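Local coordinates for ABC transporter, substrate-binding protein (Streptococcus pneumoniae, PDB 5G5Y), which binds short- and long-chain fructooligosaccharides, preferring tetrasaccharides and larger, as the solute-binding component of the FusABC-MsmK ABC transporter that imports them, at residues 116-121 and 305-310; 67-72 and 424-429; 199-204 and 289-294; 295-300 and 414-419. One frame throughout, in Å; residues are numbered along the deposited sequence.

Contact 1. Residues 116-121 and 305-310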
loop_
_atom_site.group_PDB
_atom_site.type_symbol
_atom_site.label_atom_id
_atom_site.label_comp_id
_atom_site.label_asym_id
_atom_site.label_seq_id
_atom_site.Cartn_x
_atom_site.Cartn_y
_atom_site.Cartn_z
ATOM N N ILE A 116 -16.917 -16.658 4.219
ATOM C CA ILE A 116 -15.572 -16.106 4.479
ATOM C C ILE A 116 -14.610 -17.283 4.357
ATOM O O ILE A 116 -14.874 -18.350 4.942
ATOM C CB ILE A 116 -15.510 -15.443 5.871
ATOM C CG1 ILE A 116 -16.467 -14.253 5.902
ATOM C CG2 ILE A 116 -14.093 -15.003 6.221
ATOM C CD1 ILE A 116 -16.687 -13.667 7.278
ATOM N N TYR A 117 -13.536 -17.122 3.567
ATOM C CA TYR A 117 -12.573 -18.201 3.317
ATOM C C TYR A 117 -11.189 -17.998 3.904
ATOM O O TYR A 117 -10.348 -18.872 3.759
ATOM C CB TYR A 117 -12.440 -18.426 1.809
ATOM C CG TYR A 117 -13.714 -18.933 1.182
ATOM C CD1 TYR A 117 -14.151 -20.231 1.421
ATOM C CD2 TYR A 117 -14.486 -18.127 0.356
ATOM C CE1 TYR A 117 -15.316 -20.725 0.842
ATOM C CE2 TYR A 117 -15.656 -18.625 -0.250
ATOM C CZ TYR A 117 -16.059 -19.925 0.004
ATOM O OH TYR A 117 -17.245 -20.430 -0.539
ATOM N N SER A 118 -10.931 -16.855 4.535
ATOM C CA SER A 118 -9.584 -16.547 4.967
ATOM C C SER A 118 -9.612 -15.529 6.070
ATOM O O SER A 118 -10.617 -14.844 6.255
ATOM C CB SER A 118 -8.707 -16.056 3.785
ATOM O OG SER A 118 -9.134 -14.830 3.256
ATOM N N PHE A 119 -8.517 -15.434 6.799
ATOM C CA PHE A 119 -8.393 -14.462 7.871
ATOM C C PHE A 119 -7.394 -13.367 7.476
ATOM O O PHE A 119 -6.284 -13.673 7.036
ATOM C CB PHE A 119 -7.920 -15.152 9.141
ATOM C CG PHE A 119 -8.863 -16.210 9.634
ATOM C CD1 PHE A 119 -9.920 -15.873 10.464
ATOM C CD2 PHE A 119 -8.708 -17.532 9.283
ATOM C CE1 PHE A 119 -10.808 -16.837 10.933
ATOM C CE2 PHE A 119 -9.592 -18.514 9.769
ATOM C CZ PHE A 119 -10.630 -18.162 10.590
ATOM N N PRO A 120 -7.769 -12.086 7.677
ATOM C CA PRO A 120 -7.021 -11.010 7.100
ATOM C C PRO A 120 -5.870 -10.507 7.967
ATOM O O PRO A 120 -5.783 -10.781 9.194
ATOM C CB PRO A 120 -8.064 -9.900 6.959
ATOM C CG PRO A 120 -8.938 -10.122 8.122
ATOM C CD PRO A 120 -9.075 -11.610 8.190
ATOM N N TRP A 121 -4.973 -9.825 7.286
ATOM C CA TRP A 121 -4.044 -8.859 7.906
ATOM C C TRP A 121 -4.674 -7.471 7.789
ATOM O O TRP A 121 -5.023 -7.035 6.682
ATOM C CB TRP A 121 -2.688 -8.902 7.200
ATOM C CG TRP A 121 -1.712 -7.800 7.520
ATOM C CD1 TRP A 121 -0.840 -7.760 8.578
ATOM C CD2 TRP A 121 -1.434 -6.632 6.722
ATOM N NE1 TRP A 121 -0.050 -6.625 8.489
ATOM C CE2 TRP A 121 -0.383 -5.934 7.352
ATOM C CE3 TRP A 121 -1.945 -6.139 5.511
ATOM C CZ2 TRP A 121 0.132 -4.751 6.840
ATOM C CZ3 TRP A 121 -1.437 -4.958 5.004
ATOM C CH2 TRP A 121 -0.431 -4.262 5.679
ATOM N N PHE A 305 -4.527 -3.712 4.242
ATOM C CA PHE A 305 -5.459 -4.840 4.275
ATOM C C PHE A 305 -5.028 -5.908 3.321
ATOM O O PHE A 305 -4.688 -5.625 2.166
ATOM C CB PHE A 305 -6.876 -4.393 3.947
ATOM C CG PHE A 305 -7.888 -5.512 3.961
ATOM C CD1 PHE A 305 -8.379 -6.028 5.161
ATOM C CD2 PHE A 305 -8.325 -6.075 2.751
ATOM C CE1 PHE A 305 -9.354 -7.025 5.145
ATOM C CE2 PHE A 305 -9.249 -7.096 2.744
ATOM C CZ PHE A 305 -9.751 -7.583 3.952
ATOM N N ALA A 306 -4.952 -7.125 3.814
ATOM C CA ALA A 306 -4.786 -8.290 2.935
ATOM C C ALA A 306 -5.774 -9.306 3.333
ATOM O O ALA A 306 -5.824 -9.692 4.504
ATOM C CB ALA A 306 -3.373 -8.835 3.031
ATOM N N ARG A 307 -6.576 -9.762 2.365
ATOM C CA ARG A 307 -7.698 -10.624 2.643
ATOM C C ARG A 307 -7.294 -11.962 3.281
ATOM O O ARG A 307 -8.020 -12.484 4.130
ATOM C CB ARG A 307 -8.482 -10.939 1.352
ATOM C CG ARG A 307 -9.963 -11.033 1.602
ATOM C CD ARG A 307 -10.798 -11.192 0.347
ATOM N NE ARG A 307 -10.365 -10.387 -0.794
ATOM C CZ ARG A 307 -10.703 -9.123 -1.045
ATOM N NH1 ARG A 307 -11.494 -8.444 -0.226
ATOM N NH2 ARG A 307 -10.218 -8.532 -2.155
ATOM N N ASP A 308 -6.144 -12.494 2.859
ATOM C CA ASP A 308 -5.702 -13.811 3.274
ATOM C C ASP A 308 -4.290 -13.845 3.828
ATOM O O ASP A 308 -3.298 -13.764 3.090
ATOM C CB ASP A 308 -5.830 -14.781 2.101
ATOM C CG ASP A 308 -5.151 -16.092 2.353
ATOM O OD1 ASP A 308 -5.062 -16.562 3.538
ATOM O OD2 ASP A 308 -4.716 -16.673 1.334
ATOM N N LYS A 309 -4.199 -13.951 5.136
ATOM C CA LYS A 309 -2.987 -14.377 5.779
ATOM C C LYS A 309 -3.143 -15.692 6.537
ATOM O O LYS A 309 -2.239 -16.064 7.283
ATOM C CB LYS A 309 -2.452 -13.287 6.695
ATOM C CG LYS A 309 -1.878 -12.097 5.991
ATOM C CD LYS A 309 -0.696 -12.371 5.082
ATOM C CE LYS A 309 -0.297 -11.084 4.394
ATOM N NZ LYS A 309 1.097 -11.168 3.931
ATOM N N MET A 310 -4.276 -16.370 6.379
ATOM C CA MET A 310 -4.454 -17.736 6.898
ATOM C C MET A 310 -5.692 -18.335 6.320
ATOM O O MET A 310 -6.712 -17.677 6.291
ATOM C CB MET A 310 -4.604 -17.761 8.405
ATOM C CG MET A 310 -4.476 -19.142 9.026
ATOM S SD MET A 310 -3.411 -19.048 10.455
ATOM C CE MET A 310 -3.484 -20.741 11.089
HETATM O O HOH W 1 -10.692 -12.415 4.801
#

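Contact 2. Residues 67-72 and 424-429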
loop_
_atom_site.group_PDB
_atom_site.type_symbol
_atom_site.label_atom_id
_atom_site.label_comp_id
_atom_site.label_asym_id
_atom_site.label_seq_id
_atom_site.Cartn_x
_atom_site.Cartn_y
_atom_site.Cartn_z
ATOM N N ALA A 67 -2.438 -15.322 -0.493
ATOM C CA ALA A 67 -2.967 -15.733 -1.803
ATOM C C ALA A 67 -3.815 -14.657 -2.484
ATOM O O ALA A 67 -4.392 -13.822 -1.803
ATOM C CB ALA A 67 -3.803 -16.958 -1.644
ATOM N N SER A 68 -3.902 -14.719 -3.814
ATOM C CA SER A 68 -4.790 -13.856 -4.590
ATOM C C SER A 68 -6.273 -14.301 -4.455
ATOM O O SER A 68 -6.574 -15.439 -4.052
ATOM C CB SER A 68 -4.382 -13.869 -6.063
ATOM O OG SER A 68 -4.779 -15.099 -6.656
ATOM N N ASP A 69 -7.187 -13.398 -4.806
ATOM C CA ASP A 69 -8.619 -13.692 -4.813
ATOM C C ASP A 69 -8.965 -14.857 -5.742
ATOM O O ASP A 69 -9.761 -15.723 -5.388
ATOM C CB ASP A 69 -9.419 -12.445 -5.162
ATOM C CG ASP A 69 -9.370 -11.404 -4.054
ATOM O OD1 ASP A 69 -8.942 -11.739 -2.902
ATOM O OD2 ASP A 69 -9.742 -10.242 -4.313
ATOM N N VAL A 70 -8.303 -14.878 -6.889
ATOM C CA VAL A 70 -8.409 -15.989 -7.853
ATOM C C VAL A 70 -8.069 -17.322 -7.195
ATOM O O VAL A 70 -8.826 -18.266 -7.342
ATOM C CB VAL A 70 -7.513 -15.741 -9.085
ATOM C CG1 VAL A 70 -7.283 -17.018 -9.882
ATOM C CG2 VAL A 70 -8.179 -14.719 -9.976
ATOM N N ASP A 71 -6.937 -17.363 -6.482
ATOM C CA ASP A 71 -6.465 -18.556 -5.741
ATOM C C ASP A 71 -7.490 -18.968 -4.708
ATOM O O ASP A 71 -7.855 -20.141 -4.642
ATOM C CB ASP A 71 -5.137 -18.317 -4.975
ATOM C CG ASP A 71 -3.917 -18.168 -5.852
ATOM O OD1 ASP A 71 -3.854 -18.726 -6.955
ATOM O OD2 ASP A 71 -2.964 -17.477 -5.393
ATOM N N LEU A 72 -7.951 -18.030 -3.871
ATOM C CA LEU A 72 -8.941 -18.380 -2.823
ATOM C C LEU A 72 -10.184 -19.025 -3.410
ATOM O O LEU A 72 -10.645 -20.045 -2.904
ATOM C CB LEU A 72 -9.392 -17.156 -1.979
ATOM C CG LEU A 72 -8.340 -16.595 -1.019
ATOM C CD1 LEU A 72 -8.886 -15.303 -0.362
ATOM C CD2 LEU A 72 -7.914 -17.621 0.028
ATOM N N ARG A 424 -11.653 -2.402 -1.280
ATOM C CA ARG A 424 -10.973 -3.645 -1.698
ATOM C C ARG A 424 -11.941 -4.850 -1.759
ATOM O O ARG A 424 -11.706 -5.825 -1.077
ATOM C CB ARG A 424 -9.866 -3.979 -0.661
ATOM C CG ARG A 424 -8.673 -3.050 -0.607
ATOM C CD ARG A 424 -8.148 -2.886 -2.011
ATOM N NE ARG A 424 -6.785 -2.395 -2.064
ATOM C CZ ARG A 424 -6.291 -1.656 -3.061
ATOM N NH1 ARG A 424 -7.031 -1.290 -4.101
ATOM N NH2 ARG A 424 -5.028 -1.268 -3.008
ATOM N N VAL A 425 -12.986 -4.776 -2.581
ATOM C CA VAL A 425 -14.055 -5.766 -2.578
ATOM C C VAL A 425 -13.546 -7.103 -3.092
ATOM O O VAL A 425 -12.620 -7.133 -3.858
ATOM C CB VAL A 425 -15.266 -5.314 -3.426
ATOM C CG1 VAL A 425 -16.017 -4.224 -2.686
ATOM C CG2 VAL A 425 -14.832 -4.861 -4.826
ATOM N N PHE A 426 -14.187 -8.185 -2.665
ATOM C CA PHE A 426 -13.966 -9.530 -3.132
ATOM C C PHE A 426 -14.958 -9.867 -4.273
ATOM O O PHE A 426 -16.136 -10.025 -4.040
ATOM C CB PHE A 426 -14.218 -10.490 -1.934
ATOM C CG PHE A 426 -13.620 -11.848 -2.067
ATOM C CD1 PHE A 426 -13.158 -12.362 -3.259
ATOM C CD2 PHE A 426 -13.544 -12.662 -0.921
ATOM C CE1 PHE A 426 -12.587 -13.634 -3.320
ATOM C CE2 PHE A 426 -12.989 -13.924 -0.979
ATOM C CZ PHE A 426 -12.511 -14.417 -2.164
ATOM N N MET A 427 -14.470 -10.000 -5.493
ATOM C CA MET A 427 -15.318 -10.179 -6.661
ATOM C C MET A 427 -15.489 -11.677 -6.998
ATOM O O MET A 427 -14.707 -12.530 -6.579
ATOM C CB MET A 427 -14.715 -9.451 -7.878
ATOM C CG MET A 427 -14.681 -7.930 -7.753
ATOM S SD MET A 427 -14.189 -7.154 -9.303
ATOM C CE MET A 427 -14.230 -5.405 -8.897
ATOM N N THR A 428 -16.501 -11.975 -7.795
ATOM C CA THR A 428 -16.637 -13.328 -8.322
ATOM C C THR A 428 -15.482 -13.684 -9.231
ATOM O O THR A 428 -14.770 -12.803 -9.784
ATOM C CB THR A 428 -17.924 -13.517 -9.119
ATOM O OG1 THR A 428 -17.933 -12.632 -10.254
ATOM C CG2 THR A 428 -19.121 -13.298 -8.249
ATOM N N GLN A 429 -15.325 -14.995 -9.457
ATOM C CA GLN A 429 -14.260 -15.470 -10.355
ATOM C C GLN A 429 -14.424 -14.873 -11.757
ATOM O O GLN A 429 -13.466 -14.391 -12.339
ATOM C CB GLN A 429 -14.225 -17.023 -10.387
ATOM C CG GLN A 429 -12.906 -17.628 -10.878
ATOM C CD GLN A 429 -12.464 -18.876 -10.077
ATOM O OE1 GLN A 429 -13.286 -19.695 -9.638
ATOM N NE2 GLN A 429 -11.153 -18.998 -9.859
HETATM O O HOH W 2 -11.622 -9.039 -5.769
#

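Contact 3. Residues 199-204 and 289-294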
loop_
_atom_site.group_PDB
_atom_site.type_symbol
_atom_site.label_atom_id
_atom_site.label_comp_id
_atom_site.label_asym_id
_atom_site.label_seq_id
_atom_site.Cartn_x
_atom_site.Cartn_y
_atom_site.Cartn_z
ATOM N N ALA A 199 -4.195 16.364 -9.847
ATOM C CA ALA A 199 -5.289 16.877 -9.037
ATOM C C ALA A 199 -5.327 18.412 -8.971
ATOM O O ALA A 199 -6.395 18.996 -8.727
ATOM C CB ALA A 199 -5.247 16.272 -7.632
ATOM N N ALA A 200 -4.201 19.060 -9.265
ATOM C CA ALA A 200 -4.215 20.508 -9.482
ATOM C C ALA A 200 -5.158 20.946 -10.582
ATOM O O ALA A 200 -5.582 22.107 -10.562
ATOM C CB ALA A 200 -2.805 21.057 -9.706
ATOM N N PHE A 201 -5.538 20.026 -11.486
ATOM C CA PHE A 201 -6.403 20.328 -12.622
ATOM C C PHE A 201 -7.806 19.852 -12.399
ATOM O O PHE A 201 -8.651 19.886 -13.303
ATOM C CB PHE A 201 -5.770 19.766 -13.911
ATOM C CG PHE A 201 -4.421 20.362 -14.181
ATOM C CD1 PHE A 201 -4.321 21.572 -14.851
ATOM C CD2 PHE A 201 -3.271 19.796 -13.640
ATOM C CE1 PHE A 201 -3.071 22.174 -15.011
ATOM C CE2 PHE A 201 -2.033 20.399 -13.779
ATOM C CZ PHE A 201 -1.935 21.579 -14.503
ATOM N N GLY A 202 -8.086 19.425 -11.169
ATOM C CA GLY A 202 -9.353 18.843 -10.848
ATOM C C GLY A 202 -9.302 17.335 -10.946
ATOM O O GLY A 202 -8.731 16.783 -11.897
ATOM N N ILE A 203 -9.887 16.674 -9.930
ATOM C CA ILE A 203 -10.098 15.210 -9.913
ATOM C C ILE A 203 -8.826 14.398 -9.702
ATOM O O ILE A 203 -8.719 13.603 -8.735
ATOM C CB ILE A 203 -10.866 14.700 -11.153
ATOM C CG1 ILE A 203 -12.193 15.449 -11.244
ATOM C CG2 ILE A 203 -11.119 13.211 -11.025
ATOM C CD1 ILE A 203 -13.067 15.113 -12.429
ATOM N N GLY A 204 -7.893 14.537 -10.633
ATOM C CA GLY A 204 -6.594 13.919 -10.481
ATOM C C GLY A 204 -6.571 12.472 -10.924
ATOM O O GLY A 204 -7.369 12.058 -11.772
ATOM N N ALA A 289 -2.271 25.097 -6.537
ATOM C CA ALA A 289 -3.498 25.438 -7.233
ATOM C C ALA A 289 -3.205 25.395 -8.710
ATOM O O ALA A 289 -2.146 25.859 -9.167
ATOM C CB ALA A 289 -3.987 26.807 -6.808
ATOM N N GLY A 290 -4.130 24.822 -9.466
ATOM C CA GLY A 290 -4.020 24.801 -10.908
ATOM C C GLY A 290 -4.521 26.099 -11.505
ATOM O O GLY A 290 -4.843 27.054 -10.773
ATOM N N PRO A 291 -4.638 26.141 -12.836
ATOM C CA PRO A 291 -5.166 27.353 -13.537
ATOM C C PRO A 291 -6.516 27.855 -13.020
ATOM O O PRO A 291 -6.757 29.066 -13.036
ATOM C CB PRO A 291 -5.265 26.898 -14.992
ATOM C CG PRO A 291 -4.136 25.908 -15.115
ATOM C CD PRO A 291 -4.129 25.149 -13.795
ATOM N N SER A 292 -7.350 26.947 -12.497
ATOM C CA SER A 292 -8.647 27.313 -11.887
ATOM C C SER A 292 -8.530 28.139 -10.600
ATOM O O SER A 292 -9.518 28.698 -10.138
ATOM C CB SER A 292 -9.421 26.047 -11.522
ATOM O OG SER A 292 -8.779 25.405 -10.415
ATOM N N GLY A 293 -7.348 28.154 -9.981
ATOM C CA GLY A 293 -7.185 28.698 -8.654
ATOM C C GLY A 293 -7.487 27.699 -7.524
ATOM O O GLY A 293 -7.329 28.039 -6.340
ATOM N N GLN A 294 -7.897 26.478 -7.853
ATOM C CA GLN A 294 -8.370 25.525 -6.824
ATOM C C GLN A 294 -7.368 24.383 -6.594
ATOM O O GLN A 294 -6.589 24.023 -7.482
ATOM C CB GLN A 294 -9.736 24.957 -7.209
ATOM C CG GLN A 294 -10.786 25.991 -7.645
ATOM C CD GLN A 294 -10.870 27.170 -6.700
ATOM O OE1 GLN A 294 -11.048 26.993 -5.496
ATOM N NE2 GLN A 294 -10.647 28.371 -7.223
HETATM O O HOH W 3 -7.658 21.424 -8.205
HETATM O O HOH W 4 -7.015 24.074 -12.866
HETATM O O HOH W 5 -8.452 22.788 -11.006
#

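Contact 4. Residues 295-300 and 414-419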
loop_
_atom_site.group_PDB
_atom_site.type_symbol
_atom_site.label_atom_id
_atom_site.label_comp_id
_atom_site.label_asym_id
_atom_site.label_seq_id
_atom_site.Cartn_x
_atom_site.Cartn_y
_atom_site.Cartn_z
ATOM N N LYS A 295 -7.440 23.801 -5.399
ATOM C CA LYS A 295 -6.513 22.777 -4.929
ATOM C C LYS A 295 -7.277 21.491 -4.628
ATOM O O LYS A 295 -8.439 21.526 -4.160
ATOM C CB LYS A 295 -5.829 23.213 -3.651
ATOM C CG LYS A 295 -4.869 24.368 -3.811
ATOM C CD LYS A 295 -4.385 24.762 -2.448
ATOM C CE LYS A 295 -3.598 26.042 -2.441
ATOM N NZ LYS A 295 -2.960 26.202 -1.100
ATOM N N HIS A 296 -6.631 20.377 -4.902
ATOM C CA HIS A 296 -7.250 19.055 -4.707
ATOM C C HIS A 296 -6.155 18.022 -4.556
ATOM O O HIS A 296 -5.085 18.140 -5.153
ATOM C CB HIS A 296 -8.167 18.682 -5.887
ATOM C CG HIS A 296 -8.974 17.450 -5.661
ATOM N ND1 HIS A 296 -9.946 17.387 -4.692
ATOM C CD2 HIS A 296 -8.951 16.225 -6.255
ATOM C CE1 HIS A 296 -10.530 16.201 -4.721
ATOM N NE2 HIS A 296 -9.917 15.460 -5.640
ATOM N N VAL A 297 -6.421 17.014 -3.733
ATOM C CA VAL A 297 -5.646 15.783 -3.677
ATOM C C VAL A 297 -6.576 14.610 -3.961
ATOM O O VAL A 297 -7.604 14.441 -3.268
ATOM C CB VAL A 297 -5.002 15.599 -2.296
ATOM C CG1 VAL A 297 -4.254 14.285 -2.207
ATOM C CG2 VAL A 297 -4.033 16.749 -2.030
ATOM N N ALA A 298 -6.192 13.796 -4.945
ATOM C CA ALA A 298 -6.929 12.576 -5.275
ATOM C C ALA A 298 -6.477 11.518 -4.266
ATOM O O ALA A 298 -5.274 11.378 -3.951
ATOM C CB ALA A 298 -6.626 12.135 -6.660
ATOM N N ARG A 299 -7.445 10.805 -3.708
ATOM C CA ARG A 299 -7.114 9.704 -2.811
ATOM C C ARG A 299 -6.730 8.482 -3.629
ATOM O O ARG A 299 -7.376 8.166 -4.656
ATOM C CB ARG A 299 -8.295 9.385 -1.946
ATOM C CG ARG A 299 -8.617 10.500 -1.018
ATOM C CD ARG A 299 -9.901 10.237 -0.251
ATOM N NE ARG A 299 -9.740 9.131 0.670
ATOM C CZ ARG A 299 -10.685 8.656 1.478
ATOM N NH1 ARG A 299 -11.938 9.140 1.519
ATOM N NH2 ARG A 299 -10.369 7.641 2.281
ATOM N N THR A 300 -5.675 7.804 -3.209
ATOM C CA THR A 300 -5.406 6.459 -3.751
ATOM C C THR A 300 -6.477 5.512 -3.184
ATOM O O THR A 300 -7.254 5.911 -2.299
ATOM C CB THR A 300 -4.043 5.843 -3.298
ATOM O OG1 THR A 300 -4.106 5.501 -1.901
ATOM C CG2 THR A 300 -2.898 6.784 -3.572
ATOM N N PRO A 414 -6.484 18.450 4.082
ATOM C CA PRO A 414 -7.423 19.543 3.840
ATOM C C PRO A 414 -7.975 19.637 2.408
ATOM O O PRO A 414 -9.064 20.206 2.205
ATOM C CB PRO A 414 -6.610 20.801 4.190
ATOM C CG PRO A 414 -5.546 20.333 5.128
ATOM C CD PRO A 414 -5.207 18.947 4.657
ATOM N N TYR A 415 -7.253 19.048 1.447
ATOM C CA TYR A 415 -7.597 19.120 0.034
ATOM C C TYR A 415 -8.174 17.805 -0.530
ATOM O O TYR A 415 -8.454 17.765 -1.706
ATOM C CB TYR A 415 -6.371 19.529 -0.752
ATOM C CG TYR A 415 -5.818 20.803 -0.199
ATOM C CD1 TYR A 415 -6.545 21.984 -0.318
ATOM C CD2 TYR A 415 -4.623 20.822 0.502
ATOM C CE1 TYR A 415 -6.105 23.151 0.243
ATOM C CE2 TYR A 415 -4.145 22.013 1.055
ATOM C CZ TYR A 415 -4.903 23.157 0.929
ATOM O OH TYR A 415 -4.445 24.329 1.430
ATOM N N MET A 416 -8.354 16.776 0.315
ATOM C CA MET A 416 -8.993 15.502 -0.059
ATOM C C MET A 416 -10.493 15.612 0.127
ATOM O O MET A 416 -11.071 15.288 1.213
ATOM C CB MET A 416 -8.467 14.367 0.822
ATOM C CG MET A 416 -6.991 14.045 0.646
ATOM S SD MET A 416 -6.654 12.702 1.810
ATOM C CE MET A 416 -4.871 12.796 1.910
ATOM N N SER A 417 -11.155 16.062 -0.918
ATOM C CA SER A 417 -12.555 16.373 -0.844
ATOM C C SER A 417 -13.472 15.177 -1.056
ATOM O O SER A 417 -14.676 15.314 -0.864
ATOM C CB SER A 417 -12.878 17.476 -1.877
ATOM O OG SER A 417 -12.159 18.669 -1.488
ATOM N N ASN A 418 -12.938 14.041 -1.469
ATOM C CA ASN A 418 -13.754 12.851 -1.738
ATOM C C ASN A 418 -14.016 12.090 -0.435
ATOM O O ASN A 418 -13.079 11.653 0.233
ATOM C CB ASN A 418 -13.092 11.969 -2.773
ATOM C CG ASN A 418 -13.033 12.655 -4.149
ATOM O OD1 ASN A 418 -12.623 13.824 -4.247
ATOM N ND2 ASN A 418 -13.521 11.978 -5.189
ATOM N N VAL A 419 -15.295 11.929 -0.115
ATOM C CA VAL A 419 -15.727 11.216 1.106
ATOM C C VAL A 419 -15.132 9.794 1.122
ATOM O O VAL A 419 -14.619 9.291 2.163
ATOM C CB VAL A 419 -17.279 11.139 1.202
ATOM C CG1 VAL A 419 -17.716 10.282 2.391
ATOM C CG2 VAL A 419 -17.962 12.494 1.303
HETATM O O HOH W 6 -11.027 19.499 -3.645
HETATM O O HOH W 7 -5.374 27.097 0.302
HETATM O O HOH W 8 -10.042 13.389 -2.485
#

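Contact 1. Residues 116-121 and 305-310
Four backbone hydrogen bonds pair residues 119-121 with 306-310. Trp121 and Ala306 exchange two of them, as an antiparallel hydrogen-bonded pair, Trp121 N reaching Ala306 O at 2.9 Å and Ala306 N returning to Trp121 O. Farther along, Phe119 N donates to Met310 O (2.9 Å) and Lys309 N to Phe119 O (2.8 Å), so that two residues stand opposite one. A side-chain bond adds to these: Ser118 OG gives its proton to Arg307 O at 2.7 Å, approaching from above the carbonyl plane. With chi1 at 66°, OG sits between its own N and C, which turns it toward that carbonyl. Water 1 donates to the same oxygen and to Ser118 O, so Arg307 O has two donors.

The apolar contacts lie beside this network. Pro120 CB meets CE1 of the Phe305 ring at 3.6 Å, and CE3 of the indole of Trp121 rests 3.9 Å from Ala306 CB, while Ala306 N lies at the indole edge. CG of Lys309 lies 3.5 Å from Trp121 CB; the indole NE1 itself is bonded to Asn339.

Trp121 lies beside Glu123, a substrate-binding residue. The pairing of Lys309 and Met310 with Phe119 is a classic beta bulge, here containing Lys309, which also binds substrate.

Contact 2. Residues 67-72 and 424-429
A carboxylate lies over an aromatic face here: Asp69, in the first turn of helix 69-77, sets OD1 4.1 Å above the plane of the Phe426 ring, displaced toward the rim, with the two planes 29° apart. The helix opens with a capping box, Ser68 OG accepting from Asp71 N and Asp71 OD2 receiving a weak bond from Ser68 N. This start of a helix packs against the loop leading into helix 429-455.

Phe426 holds CG anti to its backbone N (chi1 -161°), which swings the ring back to the helix; CE1 comes 3.9 Å from Asp69 CB. Its far end, CZ, meets Leu72 CD1 at 4.1 Å, the two side chains meeting at about a right angle. Asp69 OD2 forms a salt bridge with Arg307, which probably offsets the carboxylate charge and whose chain also touches Phe426. Gln429 reaches Val70 separately, its NE2 3.5 Å from Val70 O, and makes a weak hydrogen bond to Asn74 farther along the helix.

Polar linkage across the contact runs through water 2, which donates to Asp69 OD2 at 2.7 Å and to Val425 O at 2.9 Å while accepting from Met427 N at 3.0 Å.

Contact 3. Residues 199-204 and 289-294
The carbonyl of Ala200 faces Gly290, the first residue of a type I beta turn that runs to Gly293. Ala200 belongs to a short 3-10 segment, and its contact with the turn joins two loops of the fold, one before strand 210-212 and the other after strand 282-284.

Backbone packing is tightest at this point. Gly290 CA comes within 3.1 Å of Ala200 O in a CA-H...O contact, an approach made possible by the absence of a side chain on Gly290. Ala200 CB flanks the same backbone, 4.0 Å from Gly290 N.

The apolar contact is made by Phe201 and Pro291. Although the CB of Phe201 starts away from the turn, chi1 of -60° keeps CG beside its own N and brings the ring round, so that CE1 lies 3.4 Å from Pro291 CD, at a slant to the proline ring. Thr157, at the start of helix 157-169, touches Ala200, Phe201 and Pro291 alike, packing these parts against that helix.

Waters carry the polar linkage. Water 5 donates to Ala200 O and is hydrogen-bonded to Ser292 OG at 2.7 Å, and water 4 accepts from Ser292 N while giving Ala200 O only a weak bond.

The turn is braced from within. Ser292 OG accepts from Gln294 N, an ST turn, and the Gln294 side chain folds back so that its NE2 donates to Ser292 O at 3.1 Å, from above that carbonyl plane.

Contact 4. Residues 295-300 and 414-419
Val297 N donates to Tyr415 O at 3.0 Å where two loops of this solute-binding protein pack together, joining 295-300 to the end of a 3-10 segment and the loop that follows it. The donor stands above the carbonyl plane rather than on a lone pair. The Asn418 side chain lies about 7 Å from that of Asp219, in the second calcium site.

Arg299 supplies the other direct bonds. Its chain bends at chi3 (68°) to bring NH1 onto two successive carbonyls, both near the guanidinium plane: Asn418 O at 3.0 Å, and Val419 O at 2.8 Å in a weak, poorly angled bond. CG of the same arginine rests on Met416 SD, and Met416 CG on Val297 CB.

Waters serve several of the remaining groups. Water 8 donates to Val297 O and accepts from Asn418 N, bridging the two backbones. Water 6 joins His296 ND1 and Ser417 OG, 2.6 Å from each, and lies in the plane of the imidazole. The Asn418 amide sits at that ring's edge with the planes 52° apart, its OD1 3.2 Å from His296 CE1, while its ND2 is held by Val212 O.

At the solvent-exposed end, the extended Lys295 chain runs alongside Tyr415 in the same direction, CD 3.6 Å from CE1 of the phenol ring. Water 7 connects their ends, accepting from Lys295 NZ at 2.9 Å and hydrogen-bonding to Tyr415 OH.

From the N terminus, residues 67-72 wait longest for their partner: contact 2 closes only at 424-429, and its loop encloses the other three contacts. Contact 1 opens next at 116-121 and closes at 305-310, with contact 3 (199-204 to 289-294) wholly within it. Contact 4 starts at 295-300, directly after contact 3 closes, and ends at 414-419, so it crosses contact 1. Contacts 1 and 2 touch through Arg307 and tie strand 305-306, helix 69-77 and the loop before helix 429-455 together. Contacts 3 and 4 touch where Ala199 meets His296, joining the loops before strand 210-212 and after helix 399-412 to the long loop between strands 282-284 and 305-306.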